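Local coordinates for 6-phosphogluconate dehydrogenase, NAD-binding (Mycolicibacterium smegmatis MC2 155, PDB 6SMT), which is an S-enantioselective imine reductase that binds NADPH, probably using it as the hydride donor that turns imines into amines, at residues G19-A24 with G124-P129; V72-V75 with A79-A82; T95-S100 with I140-P145. All coordinates share one frame; numbering follows the deposited sequence.

Interaction 1: residues G19-A24 with G124-P129; sequences GPMGQA and GAIMTP. With NDP (NADPH dihydro-nicotinamide-adenine-dinucleotide phosphate), chain L; 2EH ((2S)-2-ethylhexan-1-ol), chain N.
Met21, in the first turn of helix 20-31, meets Ile126, the last residue of strand 120-126, and Thr128 just beyond it, over one face of the nicotinamide of NADPH. Its CB starts beside the pyrophosphate, 3.4 Å from NDP O1N. CG, set anti to the backbone N (chi1 179°), passes along Ile126 CD1 at 3.9 Å, and SD follows the same methyl at slightly longer range. Two further bends, at chi2 and chi3, then fold CE back over the nicotinamide face, 3.4 Å from NDP C4N. The same methyl meets Ile126 CG2 at 3.8 Å and Thr128 O at 3.6 Å.

Ile126 spreads over the same face, with CG2 above NDP C5N. The opposite face is taken by the bound alcohol, whose O7C lies 3.3 Å from NDP C4N, the carbon that carries the hydride in nicotinamide reductions. Methionine and alcohol thus sandwich that carbon. The methyl face carries Met21 CE and Ile126, with the carbonyl O of Thr128 leaning in, while Ile126 O lies at the ring edge, 3.2 Å from NDP C5N.

One backbone N-H holds the phosphate: Met21 N donates to NDP O1N at 2.9 Å with a fairly straight 154° geometry, near the helix N-terminus that Gly19 caps. Ser238 of the second subunit packs on Pro20, and its Ile217 on Thr128 and Pro129.

A glycine-rich turn leading into a helix that receives the pyrophosphate, with Gly19 and Gly22 in a GxGxxG pattern, is the hallmark of the Rossmann dinucleotide-binding fold.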
loop_
_atom_site.group_PDB
_atom_site.type_symbol
_atom_site.label_atom_id
_atom_site.label_comp_id
_atom_site.label_asym_id
_atom_site.label_seq_id
_atom_site.Cartn_x
_atom_site.Cartn_y
_atom_site.Cartn_z
ATOM N N GLY B 19 3.820 -16.930 20.832
ATOM C CA GLY B 19 3.252 -16.991 19.481
ATOM C C GLY B 19 4.359 -16.919 18.452
ATOM O O GLY B 19 5.511 -16.966 18.782
ATOM N N PRO B 20 4.003 -16.744 17.184
ATOM C CA PRO B 20 4.998 -16.802 16.103
ATOM C C PRO B 20 6.084 -15.774 16.295
ATOM O O PRO B 20 7.258 -16.076 16.090
ATOM C CB PRO B 20 4.242 -16.628 14.813
ATOM C CG PRO B 20 2.833 -16.494 15.217
ATOM C CD PRO B 20 2.633 -16.657 16.682
ATOM N N MET B 21 5.725 -14.556 16.707
ATOM C CA MET B 21 6.781 -13.558 16.874
ATOM C C MET B 21 7.625 -13.831 18.121
ATOM O O MET B 21 8.845 -13.657 18.085
ATOM C CB MET B 21 6.172 -12.158 16.859
ATOM C CG MET B 21 7.204 -11.056 17.054
ATOM S SD MET B 21 8.556 -11.001 15.854
ATOM C CE MET B 21 7.776 -10.251 14.474
ATOM N N GLY B 22 7.009 -14.299 19.200
ATOM C CA GLY B 22 7.802 -14.590 20.384
ATOM C C GLY B 22 8.739 -15.733 20.124
ATOM O O GLY B 22 9.880 -15.758 20.642
ATOM N N GLN B 23 8.309 -16.712 19.348
ATOM C CA GLN B 23 9.244 -17.813 18.943
ATOM C C GLN B 23 10.381 -17.221 18.127
ATOM O O GLN B 23 11.542 -17.628 18.327
ATOM C CB GLN B 23 8.528 -18.854 18.100
ATOM C CG GLN B 23 7.364 -19.496 18.808
ATOM C CD GLN B 23 7.608 -20.766 19.536
ATOM O OE1 GLN B 23 8.646 -21.435 19.305
ATOM N NE2 GLN B 23 6.695 -21.094 20.453
ATOM N N ALA B 24 10.126 -16.341 17.169
ATOM C CA ALA B 24 11.175 -15.728 16.337
ATOM C C ALA B 24 12.163 -14.935 17.192
ATOM O O ALA B 24 13.364 -15.023 17.008
ATOM C CB ALA B 24 10.515 -14.876 15.266
ATOM N N GLY B 124 8.401 -0.884 22.916
ATOM C CA GLY B 124 8.926 -1.119 21.578
ATOM C C GLY B 124 7.857 -1.606 20.625
ATOM O O GLY B 124 6.795 -2.025 21.047
ATOM N N ALA B 125 8.090 -1.376 19.353
ATOM C CA ALA B 125 7.183 -1.759 18.280
ATOM C C ALA B 125 8.019 -2.402 17.180
ATOM O O ALA B 125 8.922 -1.764 16.599
ATOM C CB ALA B 125 6.443 -0.587 17.760
ATOM N N ILE B 126 7.714 -3.648 16.897
ATOM C CA ILE B 126 8.356 -4.429 15.825
ATOM C C ILE B 126 7.625 -4.180 14.516
ATOM O O ILE B 126 6.403 -4.358 14.437
ATOM C CB ILE B 126 8.352 -5.936 16.152
ATOM C CG1 ILE B 126 9.010 -6.224 17.513
ATOM C CG2 ILE B 126 9.027 -6.721 15.003
ATOM C CD1 ILE B 126 8.640 -7.575 18.023
ATOM N N MET B 127 8.334 -3.666 13.510
ATOM C CA MET B 127 7.727 -3.159 12.278
ATOM C C MET B 127 7.973 -4.068 11.084
ATOM O O MET B 127 7.683 -3.648 9.938
ATOM C CB MET B 127 8.284 -1.758 11.996
ATOM C CG MET B 127 8.073 -0.804 13.156
ATOM S SD MET B 127 6.488 -0.747 13.901
ATOM C CE MET B 127 5.407 -0.591 12.499
ATOM N N THR B 128 8.377 -5.305 11.304
ATOM C CA THR B 128 8.708 -6.240 10.219
ATOM C C THR B 128 8.214 -7.629 10.609
ATOM O O THR B 128 8.085 -7.932 11.792
ATOM C CB THR B 128 10.211 -6.164 9.914
ATOM O OG1 THR B 128 10.941 -6.392 11.155
ATOM C CG2 THR B 128 10.629 -4.813 9.374
ATOM N N PRO B 129 8.086 -8.538 9.630
ATOM C CA PRO B 129 7.497 -9.857 9.898
ATOM C C PRO B 129 8.501 -10.867 10.450
ATOM O O PRO B 129 9.723 -10.600 10.569
ATOM C CB PRO B 129 7.001 -10.284 8.495
ATOM C CG PRO B 129 7.881 -9.588 7.587
ATOM C CD PRO B 129 8.098 -8.208 8.179
HETATM P PA NDP L . -0.508 -12.713 18.754
HETATM O O1A NDP L . -0.638 -11.231 18.559
HETATM O O2A NDP L . -1.472 -13.647 18.092
HETATM O O5B NDP L . -0.439 -13.006 20.311
HETATM C C5B NDP L . -0.325 -14.384 20.708
HETATM C C4B NDP L . 0.418 -14.439 22.019
HETATM O O4B NDP L . -0.291 -13.693 23.049
HETATM C C3B NDP L . 0.521 -15.879 22.559
HETATM O O3B NDP L . 1.717 -16.058 23.295
HETATM C C2B NDP L . -0.687 -15.936 23.469
HETATM O O2B NDP L . -0.688 -16.903 24.514
HETATM C C1B NDP L . -0.538 -14.578 24.126
HETATM N N9A NDP L . -1.724 -14.117 24.839
HETATM C C8A NDP L . -2.937 -13.730 24.317
HETATM N N7A NDP L . -3.787 -13.348 25.241
HETATM C C5A NDP L . -3.114 -13.502 26.442
HETATM C C6A NDP L . -3.477 -13.317 27.801
HETATM N N6A NDP L . -4.638 -12.807 28.198
HETATM N N1A NDP L . -2.542 -13.605 28.732
HETATM C C2A NDP L . -1.346 -14.069 28.359
HETATM N N3A NDP L . -0.905 -14.306 27.118
HETATM C C4A NDP L . -1.844 -14.021 26.208
HETATM O O3 NDP L . 0.938 -13.270 18.340
HETATM P PN NDP L . 2.190 -12.837 17.517
HETATM O O1N NDP L . 3.316 -13.644 17.990
HETATM O O2N NDP L . 1.858 -12.887 16.069
HETATM O O5D NDP L . 2.405 -11.278 17.845
HETATM C C5D NDP L . 2.796 -10.855 19.146
HETATM C C4D NDP L . 2.850 -9.347 19.108
HETATM O O4D NDP L . 3.884 -8.968 18.164
HETATM C C3D NDP L . 1.563 -8.630 18.678
HETATM O O3D NDP L . 1.294 -7.470 19.456
HETATM C C2D NDP L . 1.867 -8.239 17.243
HETATM O O2D NDP L . 1.165 -7.101 16.753
HETATM C C1D NDP L . 3.356 -8.012 17.241
HETATM N N1N NDP L . 4.000 -8.246 15.934
HETATM C C2N NDP L . 3.824 -9.436 15.278
HETATM C C3N NDP L . 4.331 -9.646 14.040
HETATM C C7N NDP L . 4.146 -10.915 13.309
HETATM O O7N NDP L . 4.625 -10.954 12.153
HETATM N N7N NDP L . 3.541 -11.960 13.849
HETATM C C4N NDP L . 5.053 -8.591 13.359
HETATM C C5N NDP L . 5.265 -7.376 14.119
HETATM C C6N NDP L . 4.797 -7.237 15.340
HETATM P P2B NDP L . -1.137 -18.415 24.115
HETATM O O1X NDP L . -1.358 -19.083 25.505
HETATM O O2X NDP L . -2.455 -18.288 23.354
HETATM O O3X NDP L . -0.102 -19.063 23.287
HETATM C C7 2EH N . 2.327 -6.216 11.216
HETATM C C8 2EH N . 4.609 -5.749 10.281
HETATM C C9 2EH N . 4.396 -4.246 10.223
HETATM C C12 2EH N . 2.462 -8.769 9.389
HETATM C C7A 2EH N . 3.333 -6.543 10.114
HETATM O O7C 2EH N . 2.323 -6.995 12.413
HETATM C CBA 2EH N . 3.621 -8.003 9.881
HETATM C CCA 2EH N . 2.803 -9.953 8.574
HETATM C CCB 2EH N . 1.601 -10.346 7.721
#

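Interaction 2: residues V72-V75 with A79-A82; sequences VNVV and AVDA. With NDP (NADPH dihydro-nicotinamide-adenine-dinucleotide phosphate), chain L.
Val74 touches both Ala79 and Val80 with a single methyl, CG2, at the start of helix 77-87. CG2 lies 3.6 Å from Ala79 CB and 3.7 Å from Val80 CG2. The other methyl of Val74, CG1, is anti to the carbonyl carbon (chi1 -68°) and lies on the adenosine ribose, 3.6 Å from NDP O4B, which puts CG2 between the backbone N and the carbonyl carbon, facing the helix. Val80 CG2 touches both valines, Val74 CG2 and also Val72 CG1, the latter at 3.9 Å; both pairs cross obliquely. Val75 CG1 makes a looser contact with Ala79 CB.

Two of these methyls bear on the adenine. Ala79 CB stands directly over one face of the base, 3.5 Å from NDP C5A. Val75 CG1 lies on the same side but past the C8A edge, 3.6 Å from NDP C8A.

The polar groups of residues 73-75 turn to the two riboses. Asn73 ND2 gives a weak bond to NDP O4D at 3.0 Å, Val75 N a weak one to NDP O4B, and the hydroxyl O3D of NDP lies 2.9 Å from Val74 O.

A second shell holds the loop after strand 69-72 in shape. Asn73 ND2 also donates to Leu99 O, which positions the amide. Ser100 OG is hydrogen-bonded to both Val74 N and Val72 O, tying the backbone on each side of Asn73 to one hydroxyl, while Asp76 OD1 accepts from Ala79 N. Ser246 of the second subunit packs on Val75.

The chemistry divides by direction. Methyl groups join loop to helix, and Ala79 CB covers one adenine face with Val75 CG1 at its edge; toward the sugars the contact is polar, with two weak N-H bonds and O3D lying near two carbonyls, Val74 O and Val75 O.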
loop_
_atom_site.group_PDB
_atom_site.type_symbol
_atom_site.label_atom_id
_atom_site.label_comp_id
_atom_site.label_asym_id
_atom_site.label_seq_id
_atom_site.Cartn_x
_atom_site.Cartn_y
_atom_site.Cartn_z
ATOM N N VAL B 72 8.090 -8.673 26.507
ATOM C CA VAL B 72 6.706 -9.152 26.569
ATOM C C VAL B 72 6.039 -9.006 25.195
ATOM O O VAL B 72 5.844 -7.897 24.728
ATOM C CB VAL B 72 5.899 -8.475 27.672
ATOM C CG1 VAL B 72 4.592 -9.185 27.807
ATOM C CG2 VAL B 72 6.665 -8.383 29.001
ATOM N N ASN B 73 5.831 -10.130 24.522
ATOM C CA ASN B 73 5.419 -10.160 23.103
ATOM C C ASN B 73 4.125 -10.940 22.981
ATOM O O ASN B 73 4.181 -12.159 22.703
ATOM C CB ASN B 73 6.552 -10.682 22.243
ATOM C CG ASN B 73 6.244 -10.666 20.763
ATOM O OD1 ASN B 73 6.125 -11.735 20.148
ATOM N ND2 ASN B 73 6.044 -9.467 20.200
ATOM N N VAL B 74 3.003 -10.292 23.229
ATOM C CA VAL B 74 1.679 -10.915 23.248
ATOM C C VAL B 74 0.705 -10.032 22.472
ATOM O O VAL B 74 1.083 -8.977 21.968
ATOM C CB VAL B 74 1.248 -11.207 24.689
ATOM C CG1 VAL B 74 2.102 -12.285 25.323
ATOM C CG2 VAL B 74 1.218 -9.959 25.520
ATOM N N VAL B 75 -0.544 -10.433 22.417
ATOM C CA VAL B 75 -1.496 -9.809 21.459
ATOM C C VAL B 75 -1.701 -8.340 21.768
ATOM O O VAL B 75 -1.699 -7.567 20.820
ATOM C CB VAL B 75 -2.814 -10.580 21.417
ATOM C CG1 VAL B 75 -3.546 -10.532 22.742
ATOM C CG2 VAL B 75 -3.688 -10.009 20.282
ATOM N N ALA B 79 -3.200 -8.160 27.752
ATOM C CA ALA B 79 -2.406 -9.370 28.038
ATOM C C ALA B 79 -1.128 -8.981 28.707
ATOM O O ALA B 79 -0.720 -9.632 29.691
ATOM C CB ALA B 79 -2.187 -10.115 26.778
ATOM N N VAL B 80 -0.373 -7.974 28.223
ATOM C CA VAL B 80 0.859 -7.550 28.913
ATOM C C VAL B 80 0.589 -7.283 30.393
ATOM O O VAL B 80 1.363 -7.749 31.209
ATOM C CB VAL B 80 1.463 -6.285 28.260
ATOM C CG1 VAL B 80 2.639 -5.724 29.035
ATOM C CG2 VAL B 80 1.901 -6.593 26.840
ATOM N N ASP B 81 -0.451 -6.491 30.649
ATOM C CA ASP B 81 -0.675 -6.012 32.026
ATOM C C ASP B 81 -1.143 -7.197 32.897
ATOM O O ASP B 81 -0.730 -7.238 34.082
ATOM C CB ASP B 81 -1.666 -4.876 32.009
ATOM C CG ASP B 81 -1.078 -3.614 31.348
ATOM O OD1 ASP B 81 0.182 -3.541 31.126
ATOM O OD2 ASP B 81 -1.864 -2.635 31.155
ATOM N N ALA B 82 -1.847 -8.149 32.320
ATOM C CA ALA B 82 -2.240 -9.363 33.093
ATOM C C ALA B 82 -0.973 -10.177 33.432
ATOM O O ALA B 82 -0.848 -10.747 34.589
ATOM C CB ALA B 82 -3.225 -10.184 32.330
HETATM P PA NDP L . -0.508 -12.713 18.754
HETATM O O1A NDP L . -0.638 -11.231 18.559
HETATM O O2A NDP L . -1.472 -13.647 18.092
HETATM O O5B NDP L . -0.439 -13.006 20.311
HETATM C C5B NDP L . -0.325 -14.384 20.708
HETATM C C4B NDP L . 0.418 -14.439 22.019
HETATM O O4B NDP L . -0.291 -13.693 23.049
HETATM C C3B NDP L . 0.521 -15.879 22.559
HETATM O O3B NDP L . 1.717 -16.058 23.295
HETATM C C2B NDP L . -0.687 -15.936 23.469
HETATM O O2B NDP L . -0.688 -16.903 24.514
HETATM C C1B NDP L . -0.538 -14.578 24.126
HETATM N N9A NDP L . -1.724 -14.117 24.839
HETATM C C8A NDP L . -2.937 -13.730 24.317
HETATM N N7A NDP L . -3.787 -13.348 25.241
HETATM C C5A NDP L . -3.114 -13.502 26.442
HETATM C C6A NDP L . -3.477 -13.317 27.801
HETATM N N6A NDP L . -4.638 -12.807 28.198
HETATM N N1A NDP L . -2.542 -13.605 28.732
HETATM C C2A NDP L . -1.346 -14.069 28.359
HETATM N N3A NDP L . -0.905 -14.306 27.118
HETATM C C4A NDP L . -1.844 -14.021 26.208
HETATM O O3 NDP L . 0.938 -13.270 18.340
HETATM P PN NDP L . 2.190 -12.837 17.517
HETATM O O1N NDP L . 3.316 -13.644 17.990
HETATM O O2N NDP L . 1.858 -12.887 16.069
HETATM O O5D NDP L . 2.405 -11.278 17.845
HETATM C C5D NDP L . 2.796 -10.855 19.146
HETATM C C4D NDP L . 2.850 -9.347 19.108
HETATM O O4D NDP L . 3.884 -8.968 18.164
HETATM C C3D NDP L . 1.563 -8.630 18.678
HETATM O O3D NDP L . 1.294 -7.470 19.456
HETATM C C2D NDP L . 1.867 -8.239 17.243
HETATM O O2D NDP L . 1.165 -7.101 16.753
HETATM C C1D NDP L . 3.356 -8.012 17.241
HETATM N N1N NDP L . 4.000 -8.246 15.934
HETATM C C2N NDP L . 3.824 -9.436 15.278
HETATM C C3N NDP L . 4.331 -9.646 14.040
HETATM C C7N NDP L . 4.146 -10.915 13.309
HETATM O O7N NDP L . 4.625 -10.954 12.153
HETATM N N7N NDP L . 3.541 -11.960 13.849
HETATM C C4N NDP L . 5.053 -8.591 13.359
HETATM C C5N NDP L . 5.265 -7.376 14.119
HETATM C C6N NDP L . 4.797 -7.237 15.340
HETATM P P2B NDP L . -1.137 -18.415 24.115
HETATM O O1X NDP L . -1.358 -19.083 25.505
HETATM O O2X NDP L . -2.455 -18.288 23.354
HETATM O O3X NDP L . -0.102 -19.063 23.287
#

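Interaction 3: residues T95-S100 with I140-P145; sequences TVIGLS and ILFAGP. With NDP (NADPH dihydro-nicotinamide-adenine-dinucleotide phosphate), chain L.
Ile97 meets Phe142, and Leu99 meets Ile140, over one face of the Rossmann-fold sheet. Strands 95-98 and 139-143 are not neighbours: strand 120-126 runs between them, parallel to the first and antiparallel to the second. The CA atoms of Ile97 and Phe142 are accordingly 8.8 Å apart, and only side chains span the gap.

The apolar contacts are two methyl approaches. Ile97 CG2 comes to the edge of the Phe142 ring, near its plane, 4.1 Å from Phe142 CE2, and the two side chains cross at about a right angle. Phe142 leans inward through its first torsion, CG standing anti to the carbonyl carbon (chi1 -65°), which brings the ring end closer than its CB direction suggests. Leu99 likewise turns its tip inward, and CD2 reaches Ile140 CG2 at 4.2 Å, again about perpendicular. From the intervening strand Leu122 touches Ile97 and Ile126 touches Ile140, extending the apolar packing. The ring of Phe149 meets that of Phe142 with planes inclined by about 45°.

Hydrogen bonding runs through the middle strand and the ends. Backbone bonds link Val96 to Arg120 and Leu122, and Gly98 to Gly124. Thr95 OG1 is bonded to His152 NE2, and Gly144 O to Trp164 NE1, just ahead of Pro145 at the N-cap of helix 146-156.

Cofactor contacts lie at the end of residues 95-100. Ser100 CA is 3.5 Å from NDP O3D, and the loop after the strand thus touches the nicotinamide ribose with backbone atoms. Close by, Leu99 O and the ribose ring oxygen O4D of NDP, two acceptors with no bond between them, stand 3.8 Å apart.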
loop_
_atom_site.group_PDB
_atom_site.type_symbol
_atom_site.label_atom_id
_atom_site.label_comp_id
_atom_site.label_asym_id
_atom_site.label_seq_id
_atom_site.Cartn_x
_atom_site.Cartn_y
_atom_site.Cartn_z
ATOM N N THR B 95 14.660 -4.732 33.883
ATOM C CA THR B 95 14.099 -3.950 32.755
ATOM C C THR B 95 13.077 -4.787 32.041
ATOM O O THR B 95 13.346 -5.943 31.701
ATOM C CB THR B 95 15.199 -3.573 31.752
ATOM O OG1 THR B 95 16.117 -2.732 32.473
ATOM C CG2 THR B 95 14.634 -2.765 30.584
ATOM N N VAL B 96 11.898 -4.231 31.775
ATOM C CA VAL B 96 10.837 -4.909 31.007
ATOM C C VAL B 96 10.687 -4.090 29.728
ATOM O O VAL B 96 10.651 -2.840 29.779
ATOM C CB VAL B 96 9.506 -4.871 31.762
ATOM C CG1 VAL B 96 8.370 -5.359 30.900
ATOM C CG2 VAL B 96 9.635 -5.697 33.045
ATOM N N ILE B 97 10.641 -4.759 28.576
ATOM C CA ILE B 97 10.347 -4.083 27.301
ATOM C C ILE B 97 9.057 -4.666 26.778
ATOM O O ILE B 97 8.963 -5.868 26.462
ATOM C CB ILE B 97 11.488 -4.217 26.288
ATOM C CG1 ILE B 97 12.769 -3.660 26.904
ATOM C CG2 ILE B 97 11.119 -3.543 24.993
ATOM C CD1 ILE B 97 13.966 -3.681 25.948
ATOM N N GLY B 98 8.063 -3.816 26.569
ATOM C CA GLY B 98 6.813 -4.214 25.951
ATOM C C GLY B 98 7.034 -4.256 24.462
ATOM O O GLY B 98 7.533 -3.281 23.907
ATOM N N LEU B 99 6.700 -5.349 23.831
ATOM C CA LEU B 99 6.768 -5.506 22.360
ATOM C C LEU B 99 5.422 -6.001 21.901
ATOM O O LEU B 99 5.337 -6.921 21.052
ATOM C CB LEU B 99 7.923 -6.466 21.967
ATOM C CG LEU B 99 9.291 -5.963 22.293
ATOM C CD1 LEU B 99 10.305 -7.080 21.971
ATOM C CD2 LEU B 99 9.664 -4.703 21.560
ATOM N N SER B 100 4.335 -5.450 22.356
ATOM C CA SER B 100 2.971 -5.890 22.075
ATOM C C SER B 100 2.185 -4.708 21.539
ATOM O O SER B 100 2.087 -3.668 22.245
ATOM C CB SER B 100 2.319 -6.448 23.358
ATOM O OG SER B 100 3.133 -7.536 23.879
ATOM N N ILE B 140 12.902 -2.381 14.706
ATOM C CA ILE B 140 12.186 -2.285 15.997
ATOM C C ILE B 140 12.387 -0.857 16.471
ATOM O O ILE B 140 13.527 -0.328 16.518
ATOM C CB ILE B 140 12.633 -3.344 17.010
ATOM C CG1 ILE B 140 12.644 -4.746 16.409
ATOM C CG2 ILE B 140 11.697 -3.244 18.215
ATOM C CD1 ILE B 140 13.150 -5.790 17.361
ATOM N N LEU B 141 11.289 -0.209 16.845
ATOM C CA LEU B 141 11.295 1.164 17.391
ATOM C C LEU B 141 11.172 1.091 18.907
ATOM O O LEU B 141 10.428 0.212 19.442
ATOM C CB LEU B 141 10.105 1.970 16.845
ATOM C CG LEU B 141 9.892 1.861 15.374
ATOM C CD1 LEU B 141 8.731 2.764 14.985
ATOM C CD2 LEU B 141 11.096 2.259 14.615
ATOM N N PHE B 142 11.785 2.038 19.622
ATOM C CA PHE B 142 11.761 2.018 21.092
ATOM C C PHE B 142 11.551 3.417 21.586
ATOM O O PHE B 142 11.969 4.394 21.009
ATOM C CB PHE B 142 13.106 1.530 21.670
ATOM C CG PHE B 142 13.433 0.100 21.329
ATOM C CD1 PHE B 142 14.054 -0.180 20.130
ATOM C CD2 PHE B 142 13.135 -0.934 22.179
ATOM C CE1 PHE B 142 14.304 -1.478 19.745
ATOM C CE2 PHE B 142 13.440 -2.247 21.811
ATOM C CZ PHE B 142 14.041 -2.492 20.618
ATOM N N ALA B 143 10.927 3.481 22.765
ATOM C CA ALA B 143 10.658 4.751 23.474
ATOM C C ALA B 143 10.793 4.556 24.988
ATOM O O ALA B 143 10.481 3.491 25.522
ATOM C CB ALA B 143 9.296 5.315 23.135
ATOM N N GLY B 144 11.260 5.608 25.649
ATOM C CA GLY B 144 11.529 5.599 27.086
ATOM C C GLY B 144 12.906 6.168 27.353
ATOM O O GLY B 144 13.494 6.790 26.463
ATOM N N PRO B 145 13.413 6.003 28.573
ATOM C CA PRO B 145 14.681 6.690 28.876
ATOM C C PRO B 145 15.818 6.309 27.948
ATOM O O PRO B 145 16.080 5.140 27.780
ATOM C CB PRO B 145 14.917 6.204 30.299
ATOM C CG PRO B 145 13.556 5.988 30.847
ATOM C CD PRO B 145 12.753 5.385 29.702
HETATM P PA NDP L . -0.508 -12.713 18.754
HETATM O O1A NDP L . -0.638 -11.231 18.559
HETATM O O2A NDP L . -1.472 -13.647 18.092
HETATM O O5B NDP L . -0.439 -13.006 20.311
HETATM C C5B NDP L . -0.325 -14.384 20.708
HETATM C C4B NDP L . 0.418 -14.439 22.019
HETATM O O4B NDP L . -0.291 -13.693 23.049
HETATM C C3B NDP L . 0.521 -15.879 22.559
HETATM O O3B NDP L . 1.717 -16.058 23.295
HETATM C C2B NDP L . -0.687 -15.936 23.469
HETATM O O2B NDP L . -0.688 -16.903 24.514
HETATM C C1B NDP L . -0.538 -14.578 24.126
HETATM N N9A NDP L . -1.724 -14.117 24.839
HETATM C C8A NDP L . -2.937 -13.730 24.317
HETATM N N7A NDP L . -3.787 -13.348 25.241
HETATM C C5A NDP L . -3.114 -13.502 26.442
HETATM C C6A NDP L . -3.477 -13.317 27.801
HETATM N N6A NDP L . -4.638 -12.807 28.198
HETATM N N1A NDP L . -2.542 -13.605 28.732
HETATM C C2A NDP L . -1.346 -14.069 28.359
HETATM N N3A NDP L . -0.905 -14.306 27.118
HETATM C C4A NDP L . -1.844 -14.021 26.208
HETATM O O3 NDP L . 0.938 -13.270 18.340
HETATM P PN NDP L . 2.190 -12.837 17.517
HETATM O O1N NDP L . 3.316 -13.644 17.990
HETATM O O2N NDP L . 1.858 -12.887 16.069
HETATM O O5D NDP L . 2.405 -11.278 17.845
HETATM C C5D NDP L . 2.796 -10.855 19.146
HETATM C C4D NDP L . 2.850 -9.347 19.108
HETATM O O4D NDP L . 3.884 -8.968 18.164
HETATM C C3D NDP L . 1.563 -8.630 18.678
HETATM O O3D NDP L . 1.294 -7.470 19.456
HETATM C C2D NDP L . 1.867 -8.239 17.243
HETATM O O2D NDP L . 1.165 -7.101 16.753
HETATM C C1D NDP L . 3.356 -8.012 17.241
HETATM N N1N NDP L . 4.000 -8.246 15.934
HETATM C C2N NDP L . 3.824 -9.436 15.278
HETATM C C3N NDP L . 4.331 -9.646 14.040
HETATM C C7N NDP L . 4.146 -10.915 13.309
HETATM O O7N NDP L . 4.625 -10.954 12.153
HETATM N N7N NDP L . 3.541 -11.960 13.849
HETATM C C4N NDP L . 5.053 -8.591 13.359
HETATM C C5N NDP L . 5.265 -7.376 14.119
HETATM C C6N NDP L . 4.797 -7.237 15.340
HETATM P P2B NDP L . -1.137 -18.415 24.115
HETATM O O1X NDP L . -1.358 -19.083 25.505
HETATM O O2X NDP L . -2.455 -18.288 23.354
HETATM O O3X NDP L . -0.102 -19.063 23.287
#

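Overall arrangement
All three contacts are buried in the NADPH-binding domain, and none is a surface contact. Interactions 1 and 2 face the cofactor from different ends, the first at nicotinamide and pyrophosphate, the second at adenine and the riboses; they meet where Asn73 OD1 lies close to Gly22 N. Interaction 3 sits behind them in the sheet, joined to 124-129 by Ala125 N to Leu141 O and to 72-75 by Val72 O to Leu99 N. Strand 120-126 is shared ground: its residues 124-126 serve interaction 1 and also lie between the strands of interaction 3. Methyl packing dominates each, but only the first two combine it with hydrogen bonds to NADPH.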